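Local coordinates for protein phosphoserine aminotransferase (Bacillus alcalophilus, PDB 1W23) that catalyses the reversible, pyridoxal phosphate-dependent transamination between 3-phosphohydroxypyruvate and phosphoserine in serine biosynthesis, working as a homodimer, at residues N151-T156 / H327-G332; V286-K291 / N298-L303; V97-W102 / A120-N125. All blocks are in the same frame, centred on the assembly; numbering follows the deposited sequence.

Contact 1 of 3, residues N151-T156 / H327-G332; sequences NTIYGT and HRSVGG. With PLP (pyridoxal-5'-phosphate), chain J.
The imidazole of His-327 carries the end of Ile-153 on one face: CD1 of Ile-153 sits on the ring normal, 3.6 Å from the centroid of the His-327 ring, a CH-pi contact. At the edge of this ring, in its plane, lies CB of Ser-329, and CE1 of His-327 in turn lies over one face of the Arg-328 guanidinium, off its centre. The phenol of Tyr-154 has CG2 of its neighbour Ile-153 above one face, displaced toward the rim, while CG1 of Val-330 approaches obliquely, 3.6 Å from OH of Tyr-154.

Ile-153 is the wedge between these groups. Its CG1 lies anti to the carbonyl carbon (chi1 -71°), which sends CG1 and CD1 toward the imidazole and leaves CG2 to face Val-330, 3.9 Å from CG1 of that residue. The imidazole is held from its own segment as well: ND1 of His-327 is 2.8 Å from OG of Ser-329, a hydrogen bond in which either may donate, and ND1 also accepts from N of Ser-329, a donor lying 36° out of the imidazole plane.

The polar links between the segments run through water. One molecule donates to O of Ile-153 at 2.9 Å and accepts from N of His-327; a second lies between OH of Tyr-154 and OG of Ser-329, 2.8 Å from the latter.

On the cofactor side, OG1 of Thr-152 is hydrogen-bonded to O3 of PLP at 2.6 Å and also to Ser-175. His-327 packs on Arg-42 of the second subunit, a residue thought by similarity to bind glutamate. A cofactor-binding loop packed against a loop from the C-terminal part of the chain, at the subunit boundary, is consistent with the active-site rim of a dimeric class-V aminotransferase.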
loop_
_atom_site.group_PDB
_atom_site.type_symbol
_atom_site.label_atom_id
_atom_site.label_comp_id
_atom_site.label_asym_id
_atom_site.label_seq_id
_atom_site.Cartn_x
_atom_site.Cartn_y
_atom_site.Cartn_z
ATOM N N ASN A 151 -20.631 -6.365 8.720
ATOM C CA ASN A 151 -21.012 -5.002 8.367
ATOM C C ASN A 151 -20.503 -4.076 9.462
ATOM O O ASN A 151 -21.140 -3.841 10.499
ATOM C CB ASN A 151 -22.526 -4.910 8.206
ATOM C CG ASN A 151 -22.950 -5.943 7.169
ATOM O OD1 ASN A 151 -22.745 -5.723 5.974
ATOM N ND2 ASN A 151 -23.522 -7.040 7.612
ATOM N N THR A 152 -19.270 -3.592 9.239
ATOM C CA THR A 152 -18.440 -2.984 10.289
ATOM C C THR A 152 -19.124 -1.811 10.971
ATOM O O THR A 152 -18.896 -1.565 12.170
ATOM C CB THR A 152 -17.105 -2.500 9.631
ATOM O OG1 THR A 152 -16.753 -3.465 8.624
ATOM C CG2 THR A 152 -15.984 -2.366 10.654
ATOM N N ILE A 153 -19.876 -1.012 10.195
ATOM C CA ILE A 153 -20.522 0.188 10.738
ATOM C C ILE A 153 -21.746 -0.099 11.556
ATOM O O ILE A 153 -22.062 0.600 12.541
ATOM C CB ILE A 153 -20.799 1.193 9.588
ATOM C CG1 ILE A 153 -19.458 1.785 9.120
ATOM C CG2 ILE A 153 -21.803 2.263 9.990
ATOM C CD1 ILE A 153 -19.457 2.481 7.779
ATOM N N TYR A 154 -22.489 -1.134 11.155
ATOM C CA TYR A 154 -23.789 -1.495 11.760
ATOM C C TYR A 154 -23.686 -2.588 12.801
ATOM O O TYR A 154 -24.635 -2.774 13.584
ATOM C CB TYR A 154 -24.795 -1.864 10.645
ATOM C CG TYR A 154 -25.221 -0.585 9.930
ATOM C CD1 TYR A 154 -24.613 -0.174 8.777
ATOM C CD2 TYR A 154 -26.190 0.210 10.472
ATOM C CE1 TYR A 154 -24.990 1.022 8.154
ATOM C CE2 TYR A 154 -26.579 1.395 9.850
ATOM C CZ TYR A 154 -25.971 1.778 8.685
ATOM O OH TYR A 154 -26.341 2.976 8.063
ATOM N N GLY A 155 -22.593 -3.327 12.886
ATOM C CA GLY A 155 -22.434 -4.346 13.933
ATOM C C GLY A 155 -23.244 -5.601 13.706
ATOM O O GLY A 155 -23.654 -6.252 14.687
ATOM N N THR A 156 -23.454 -5.995 12.464
ATOM C CA THR A 156 -24.142 -7.228 12.109
ATOM C C THR A 156 -23.206 -8.139 11.312
ATOM O O THR A 156 -22.235 -7.663 10.705
ATOM C CB THR A 156 -25.412 -6.944 11.276
ATOM O OG1 THR A 156 -24.962 -6.339 10.065
ATOM C CG2 THR A 156 -26.404 -6.060 11.993
ATOM N N HIS A 327 -19.192 5.140 14.058
ATOM C CA HIS A 327 -18.834 5.745 12.762
ATOM C C HIS A 327 -19.641 6.990 12.574
ATOM O O HIS A 327 -20.830 7.047 13.011
ATOM C CB HIS A 327 -19.162 4.728 11.653
ATOM C CG HIS A 327 -18.624 5.160 10.299
ATOM N ND1 HIS A 327 -19.426 5.883 9.440
ATOM C CD2 HIS A 327 -17.399 4.991 9.745
ATOM C CE1 HIS A 327 -18.691 6.149 8.366
ATOM N NE2 HIS A 327 -17.470 5.602 8.519
ATOM N N ARG A 328 -19.024 8.009 11.965
ATOM C CA ARG A 328 -19.578 9.296 11.809
ATOM C C ARG A 328 -20.938 9.285 11.124
ATOM O O ARG A 328 -21.812 10.114 11.340
ATOM C CB ARG A 328 -18.614 10.177 10.977
ATOM C CG ARG A 328 -18.681 9.747 9.509
ATOM C CD ARG A 328 -17.531 10.223 8.674
ATOM N NE ARG A 328 -17.286 9.640 7.382
ATOM C CZ ARG A 328 -17.917 9.091 6.365
ATOM N NH1 ARG A 328 -19.249 8.938 6.373
ATOM N NH2 ARG A 328 -17.236 8.665 5.290
ATOM N N SER A 329 -21.195 8.312 10.263
ATOM C CA SER A 329 -22.445 8.218 9.521
ATOM C C SER A 329 -23.629 7.771 10.377
ATOM O O SER A 329 -24.785 7.963 9.985
ATOM C CB SER A 329 -22.350 7.239 8.329
ATOM O OG SER A 329 -22.114 5.912 8.777
ATOM N N VAL A 330 -23.392 7.130 11.513
ATOM C CA VAL A 330 -24.450 6.605 12.349
ATOM C C VAL A 330 -24.427 7.043 13.826
ATOM O O VAL A 330 -25.407 6.913 14.541
ATOM C CB VAL A 330 -24.512 5.053 12.353
ATOM C CG1 VAL A 330 -24.803 4.521 10.952
ATOM C CG2 VAL A 330 -23.254 4.424 12.911
ATOM N N GLY A 331 -23.321 7.583 14.316
ATOM C CA GLY A 331 -23.353 7.974 15.710
ATOM C C GLY A 331 -23.335 6.772 16.643
ATOM O O GLY A 331 -22.941 5.670 16.344
ATOM N N GLY A 332 -23.784 7.037 17.900
ATOM C CA GLY A 332 -23.725 6.088 18.968
ATOM C C GLY A 332 -22.308 5.636 19.272
ATOM O O GLY A 332 -21.345 6.413 19.178
HETATM N N1 PLP J . -15.180 -3.089 3.672
HETATM C C2 PLP J . -15.351 -3.253 5.037
HETATM C C2A PLP J . -16.303 -4.306 5.468
HETATM C C3 PLP J . -14.637 -2.458 5.920
HETATM O O3 PLP J . -14.780 -2.631 7.214
HETATM C C4 PLP J . -13.738 -1.450 5.412
HETATM C C4A PLP J . -12.929 -0.656 6.375
HETATM C C5 PLP J . -13.587 -1.329 4.020
HETATM C C6 PLP J . -14.336 -2.140 3.184
HETATM C C5A PLP J . -12.700 -0.295 3.390
HETATM O O4P PLP J . -11.305 -0.770 3.453
HETATM P P PLP J . -10.113 0.204 2.907
HETATM O O1P PLP J . -10.140 1.433 3.762
HETATM O O2P PLP J . -10.425 0.507 1.450
HETATM O O3P PLP J . -8.901 -0.699 3.069
HETATM O O HOH W 1 -20.673 2.541 14.237
HETATM O O HOH W 2 -23.774 4.333 7.189
#

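Contact 2 of 3, residues V286-K291 / N298-L303; sequences VGHAEK and NVTFNL
Val-286 and Asn-302 exchange two backbone hydrogen bonds: N of Val-286 donates to O of Asn-302 at 2.9 Å, and N of Asn-302 returns one to O of Val-286 with an N-H...O angle of 162°. A third runs from N of His-288 to O of Thr-300, 3.0 Å long; its donor stands 44° out of the carbonyl plane, and a water that accepts from N of Ala-289 donates to the same oxygen. Another water links O of Val-286 with ND2 of Asn-302. Val-286 and Asn-302 thus form the hydrogen-bonded pair, Gly-287 and Phe-301 the non-hydrogen-bonded pair, of an antiparallel beta hairpin, whose short strand 286-287 borders the three-stranded sheet completed by strand 333-336.

Beside the close Gly-287/Phe-301 pair, CA of Phe-301 makes a CA-H...O contact of 3.2 Å with O of Val-286. Past the hairpin strand, CB of His-288 rests against OG1 of Thr-300 at 3.4 Å, a hydroxyl whose hydrogen-bond partner is Tyr-154. With CG anti to the backbone N, chi1 (178°) carries the imidazole of His-288 off from strand 298-302, and NE2 is hydrogen-bonded to O of Ser-126. The Phe-301 ring turns toward Phe-312 of helix 306-318.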
loop_
_atom_site.group_PDB
_atom_site.type_symbol
_atom_site.label_atom_id
_atom_site.label_comp_id
_atom_site.label_asym_id
_atom_site.label_seq_id
_atom_site.Cartn_x
_atom_site.Cartn_y
_atom_site.Cartn_z
ATOM N N VAL A 286 -28.670 0.044 24.447
ATOM C CA VAL A 286 -29.484 -0.613 23.453
ATOM C C VAL A 286 -28.611 -0.948 22.249
ATOM O O VAL A 286 -28.036 -0.051 21.584
ATOM C CB VAL A 286 -30.674 0.226 23.004
ATOM C CG1 VAL A 286 -31.463 -0.469 21.926
ATOM C CG2 VAL A 286 -31.544 0.576 24.201
ATOM N N GLY A 287 -28.475 -2.258 21.957
ATOM C CA GLY A 287 -27.707 -2.646 20.768
ATOM C C GLY A 287 -28.474 -2.302 19.507
ATOM O O GLY A 287 -29.714 -2.425 19.437
ATOM N N HIS A 288 -27.740 -1.955 18.462
ATOM C CA HIS A 288 -28.341 -1.709 17.143
ATOM C C HIS A 288 -28.834 -2.994 16.479
ATOM O O HIS A 288 -29.900 -3.027 15.859
ATOM C CB HIS A 288 -27.334 -0.975 16.238
ATOM C CG HIS A 288 -27.899 -0.761 14.869
ATOM N ND1 HIS A 288 -28.828 0.200 14.618
ATOM C CD2 HIS A 288 -27.720 -1.412 13.675
ATOM C CE1 HIS A 288 -29.212 0.168 13.329
ATOM N NE2 HIS A 288 -28.586 -0.812 12.756
ATOM N N ALA A 289 -28.003 -4.026 16.546
ATOM C CA ALA A 289 -28.291 -5.275 15.826
ATOM C C ALA A 289 -29.382 -6.113 16.482
ATOM O O ALA A 289 -29.479 -6.213 17.694
ATOM C CB ALA A 289 -27.064 -6.132 15.767
ATOM N N GLU A 290 -30.214 -6.759 15.650
ATOM C CA GLU A 290 -31.055 -7.817 16.119
ATOM C C GLU A 290 -30.180 -8.923 16.700
ATOM O O GLU A 290 -29.067 -9.192 16.192
ATOM C CB GLU A 290 -31.885 -8.398 14.984
ATOM C CG GLU A 290 -32.983 -7.484 14.481
ATOM C CD GLU A 290 -33.890 -8.169 13.497
ATOM O OE1 GLU A 290 -33.658 -9.364 13.140
ATOM O OE2 GLU A 290 -34.857 -7.503 13.016
ATOM N N LYS A 291 -30.647 -9.592 17.763
ATOM C CA LYS A 291 -29.781 -10.560 18.435
ATOM C C LYS A 291 -29.261 -11.646 17.501
ATOM O O LYS A 291 -28.059 -12.034 17.611
ATOM C CB LYS A 291 -30.542 -11.192 19.624
ATOM C CG LYS A 291 -30.533 -10.236 20.859
ATOM C CD LYS A 291 -31.199 -10.941 22.025
ATOM C CE LYS A 291 -31.300 -9.913 23.172
ATOM N NZ LYS A 291 -31.848 -10.572 24.399
ATOM N N ASN A 298 -17.725 -6.178 15.811
ATOM C CA ASN A 298 -18.058 -4.790 16.053
ATOM C C ASN A 298 -19.381 -4.723 16.796
ATOM O O ASN A 298 -20.386 -5.123 16.266
ATOM C CB ASN A 298 -18.162 -3.962 14.756
ATOM C CG ASN A 298 -16.927 -4.081 13.889
ATOM O OD1 ASN A 298 -16.916 -4.914 12.960
ATOM N ND2 ASN A 298 -15.906 -3.255 14.094
ATOM N N VAL A 299 -19.345 -4.232 18.052
ATOM C CA VAL A 299 -20.541 -4.169 18.895
ATOM C C VAL A 299 -21.054 -2.740 18.899
ATOM O O VAL A 299 -20.402 -1.822 19.430
ATOM C CB VAL A 299 -20.239 -4.648 20.326
ATOM C CG1 VAL A 299 -21.508 -4.560 21.153
ATOM C CG2 VAL A 299 -19.636 -6.036 20.361
ATOM N N THR A 300 -22.223 -2.543 18.302
ATOM C CA THR A 300 -22.791 -1.202 18.125
ATOM C C THR A 300 -23.943 -0.971 19.095
ATOM O O THR A 300 -24.839 -1.833 19.261
ATOM C CB THR A 300 -23.219 -1.004 16.664
ATOM O OG1 THR A 300 -24.088 -2.075 16.311
ATOM C CG2 THR A 300 -22.012 -0.945 15.736
ATOM N N PHE A 301 -23.963 0.197 19.760
ATOM C CA PHE A 301 -25.007 0.435 20.751
ATOM C C PHE A 301 -25.144 1.949 20.982
ATOM O O PHE A 301 -24.274 2.738 20.664
ATOM C CB PHE A 301 -24.757 -0.274 22.068
ATOM C CG PHE A 301 -23.464 0.077 22.777
ATOM C CD1 PHE A 301 -23.483 1.027 23.810
ATOM C CD2 PHE A 301 -22.254 -0.490 22.451
ATOM C CE1 PHE A 301 -22.325 1.382 24.491
ATOM C CE2 PHE A 301 -21.100 -0.155 23.171
ATOM C CZ PHE A 301 -21.158 0.774 24.181
ATOM N N ASN A 302 -26.294 2.297 21.572
ATOM C CA ASN A 302 -26.611 3.674 21.978
ATOM C C ASN A 302 -27.104 3.659 23.419
ATOM O O ASN A 302 -27.675 2.668 23.874
ATOM C CB ASN A 302 -27.727 4.291 21.090
ATOM C CG ASN A 302 -27.255 4.710 19.745
ATOM O OD1 ASN A 302 -26.815 5.878 19.605
ATOM N ND2 ASN A 302 -27.315 3.829 18.750
ATOM N N LEU A 303 -26.993 4.792 24.085
ATOM C CA LEU A 303 -27.665 5.074 25.343
ATOM C C LEU A 303 -29.035 5.658 25.016
ATOM O O LEU A 303 -29.436 5.752 23.855
ATOM C CB LEU A 303 -26.777 5.950 26.234
ATOM C CG LEU A 303 -25.580 5.233 26.879
ATOM C CD1 LEU A 303 -24.457 4.900 25.895
ATOM C CD2 LEU A 303 -25.042 6.077 28.040
HETATM O O HOH W 3 -28.913 1.360 19.237
HETATM O O HOH W 4 -25.683 -4.305 18.389
#

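Contact 3 of 3, residues V97-W102 / A120-N125; sequences VLTGSW and ASTKAN. With PLP (pyridoxal-5'-phosphate), chain J.
Two backbone hydrogen bonds join Leu-98 to segment 120-125: its N donates to O of Ala-120 at 2.9 Å, and its O accepts from N of Thr-122 at 3.2 Å. Both spring from a single residue and run to the two neighbours of Ser-121, the pattern of a parallel pairing. Two CA-H...O contacts accompany them, from CA of Val-97 to O of Ala-120 and from CA of Ser-121 to O of Leu-98, the second at 3.3 Å.

Side-chain packing is divided between the faces of the sheet. On one, CG1 of Val-97 meets CB of Ala-120 at 4.3 Å; on the other, CB of Leu-98 lies 3.7 Å from OG of Ser-121. That hydroxyl, anti to the backbone N of its residue (chi1 178°), accepts from N of Lys-123 at 3.1 Å in an ST turn at the end of the strand. Thr-122 uses its own hydroxyl on the carbonyl of Ser-129.

Cofactor packing belongs to Trp-102, in the first turn of the helix for which Gly-100 is the N-cap. The indole lies flat over the pyridine ring, with C4 of PLP 3.5 Å above the indole plane and over its centre, and CG of Trp-102 3.5 Å from C2 of PLP. Its six-membered ring reaches as far as C5A of PLP, toward the phosphate arm. With the indole cut back to an alanine, one face of the pyridine is likely to lose its aromatic cover and the cofactor ring to gain freedom to tilt.

Strand 93-98, helix 101-111 and strand 115-121 make a beta-alpha-beta unit at one border of the large mixed sheet, and the turn from strand to helix brings an aromatic residue over PLP, as in other fold-type I aminotransferases.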
loop_
_atom_site.group_PDB
_atom_site.type_symbol
_atom_site.label_atom_id
_atom_site.label_comp_id
_atom_site.label_asym_id
_atom_site.label_seq_id
_atom_site.Cartn_x
_atom_site.Cartn_y
_atom_site.Cartn_z
ATOM N N VAL A 97 -26.002 -8.145 -2.157
ATOM C CA VAL A 97 -26.814 -8.213 -0.962
ATOM C C VAL A 97 -26.399 -7.040 -0.084
ATOM O O VAL A 97 -25.224 -6.934 0.322
ATOM C CB VAL A 97 -26.687 -9.532 -0.203
ATOM C CG1 VAL A 97 -27.589 -9.565 1.043
ATOM C CG2 VAL A 97 -26.990 -10.733 -1.086
ATOM N N LEU A 98 -27.330 -6.135 0.215
ATOM C CA LEU A 98 -27.025 -4.959 0.997
ATOM C C LEU A 98 -27.291 -5.186 2.493
ATOM O O LEU A 98 -28.452 -5.374 2.887
ATOM C CB LEU A 98 -27.828 -3.755 0.546
ATOM C CG LEU A 98 -27.587 -3.313 -0.931
ATOM C CD1 LEU A 98 -28.419 -2.070 -1.253
ATOM C CD2 LEU A 98 -26.106 -3.058 -1.196
ATOM N N THR A 99 -26.218 -5.192 3.305
ATOM C CA THR A 99 -26.337 -5.360 4.734
ATOM C C THR A 99 -25.654 -4.253 5.513
ATOM O O THR A 99 -25.579 -4.305 6.746
ATOM C CB THR A 99 -25.864 -6.739 5.211
ATOM O OG1 THR A 99 -24.584 -7.073 4.591
ATOM C CG2 THR A 99 -26.836 -7.844 4.808
ATOM N N GLY A 100 -25.160 -3.206 4.851
ATOM C CA GLY A 100 -24.636 -2.028 5.509
ATOM C C GLY A 100 -24.071 -1.057 4.516
ATOM O O GLY A 100 -24.270 -1.170 3.298
ATOM N N SER A 101 -23.362 -0.066 5.020
ATOM C CA SER A 101 -22.771 0.981 4.216
ATOM C C SER A 101 -21.667 0.444 3.318
ATOM O O SER A 101 -21.538 0.849 2.149
ATOM C CB SER A 101 -22.203 2.113 5.189
ATOM O OG SER A 101 -21.359 2.980 4.442
ATOM N N TRP A 102 -20.822 -0.468 3.834
ATOM C CA TRP A 102 -19.788 -1.047 2.988
ATOM C C TRP A 102 -20.390 -1.820 1.836
ATOM O O TRP A 102 -19.809 -1.815 0.724
ATOM C CB TRP A 102 -18.801 -1.910 3.823
ATOM C CG TRP A 102 -17.983 -1.006 4.745
ATOM C CD1 TRP A 102 -17.980 -0.993 6.103
ATOM C CD2 TRP A 102 -17.092 0.033 4.326
ATOM N NE1 TRP A 102 -17.131 -0.034 6.555
ATOM C CE2 TRP A 102 -16.564 0.618 5.496
ATOM C CE3 TRP A 102 -16.648 0.525 3.085
ATOM C CZ2 TRP A 102 -15.651 1.662 5.441
ATOM C CZ3 TRP A 102 -15.745 1.560 3.032
ATOM C CH2 TRP A 102 -15.261 2.107 4.221
ATOM N N ALA A 120 -31.104 -8.709 -2.164
ATOM C CA ALA A 120 -31.804 -8.627 -0.879
ATOM C C ALA A 120 -31.161 -7.441 -0.138
ATOM O O ALA A 120 -30.014 -7.047 -0.432
ATOM C CB ALA A 120 -31.717 -9.889 -0.098
ATOM N N SER A 121 -31.907 -6.882 0.830
ATOM C CA SER A 121 -31.474 -5.695 1.506
ATOM C C SER A 121 -32.220 -5.509 2.815
ATOM O O SER A 121 -33.423 -5.770 2.864
ATOM C CB SER A 121 -31.756 -4.462 0.648
ATOM O OG SER A 121 -31.374 -3.288 1.327
ATOM N N THR A 122 -31.517 -5.043 3.825
ATOM C CA THR A 122 -32.160 -4.600 5.062
ATOM C C THR A 122 -32.014 -3.094 5.313
ATOM O O THR A 122 -32.174 -2.599 6.424
ATOM C CB THR A 122 -31.692 -5.450 6.283
ATOM O OG1 THR A 122 -30.268 -5.421 6.337
ATOM C CG2 THR A 122 -32.163 -6.904 6.158
ATOM N N LYS A 123 -31.773 -2.346 4.206
ATOM C CA LYS A 123 -31.610 -0.933 4.275
ATOM C C LYS A 123 -32.805 -0.188 4.891
ATOM O O LYS A 123 -32.644 0.768 5.669
ATOM C CB LYS A 123 -31.340 -0.389 2.859
ATOM C CG LYS A 123 -31.025 1.097 2.760
ATOM C CD LYS A 123 -30.790 1.517 1.305
ATOM C CE LYS A 123 -30.636 3.024 1.225
ATOM N NZ LYS A 123 -29.453 3.513 1.980
ATOM N N ALA A 124 -34.001 -0.615 4.522
ATOM C CA ALA A 124 -35.191 0.083 4.938
ATOM C C ALA A 124 -35.344 0.065 6.445
ATOM O O ALA A 124 -35.944 0.985 6.991
ATOM C CB ALA A 124 -36.442 -0.474 4.263
ATOM N N ASN A 125 -34.797 -0.951 7.090
ATOM C CA ASN A 125 -34.835 -1.073 8.535
ATOM C C ASN A 125 -33.504 -0.734 9.175
ATOM O O ASN A 125 -33.228 -1.150 10.301
ATOM C CB ASN A 125 -35.199 -2.530 8.840
ATOM C CG ASN A 125 -35.930 -2.638 10.134
ATOM O OD1 ASN A 125 -35.587 -3.584 10.870
ATOM N ND2 ASN A 125 -36.858 -1.720 10.293
HETATM N N1 PLP J . -15.180 -3.089 3.672
HETATM C C2 PLP J . -15.351 -3.253 5.037
HETATM C C2A PLP J . -16.303 -4.306 5.468
HETATM C C3 PLP J . -14.637 -2.458 5.920
HETATM O O3 PLP J . -14.780 -2.631 7.214
HETATM C C4 PLP J . -13.738 -1.450 5.412
HETATM C C4A PLP J . -12.929 -0.656 6.375
HETATM C C5 PLP J . -13.587 -1.329 4.020
HETATM C C6 PLP J . -14.336 -2.140 3.184
HETATM C C5A PLP J . -12.700 -0.295 3.390
HETATM O O4P PLP J . -11.305 -0.770 3.453
HETATM P P PLP J . -10.113 0.204 2.907
HETATM O O1P PLP J . -10.140 1.433 3.762
HETATM O O2P PLP J . -10.425 0.507 1.450
HETATM O O3P PLP J . -8.901 -0.699 3.069
#

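How the contacts relate
Contact 1 stands between the other two: its centre is about 9 Å from that of contact 2 and 12 Å from that of contact 3, while contacts 2 and 3 do not touch. Loop 151-156 takes part in both joints. Toward contact 2, O of Tyr-154 is hydrogen-bonded to OG1 of Thr-300 at 2.9 Å, and CA of Gly-332 packs on OD1 of Asn-302; toward contact 3, OD1 of Asn-151 is 2.7 Å from OG1 of Thr-99, and CD1 of Ile-153 packs 3.6 Å from NE1 of Trp-102. Contacts 1 and 3 both reach PLP, at its O3 and over its ring, whereas the side chain of Thr-300 in contact 2 stays about 11 Å away.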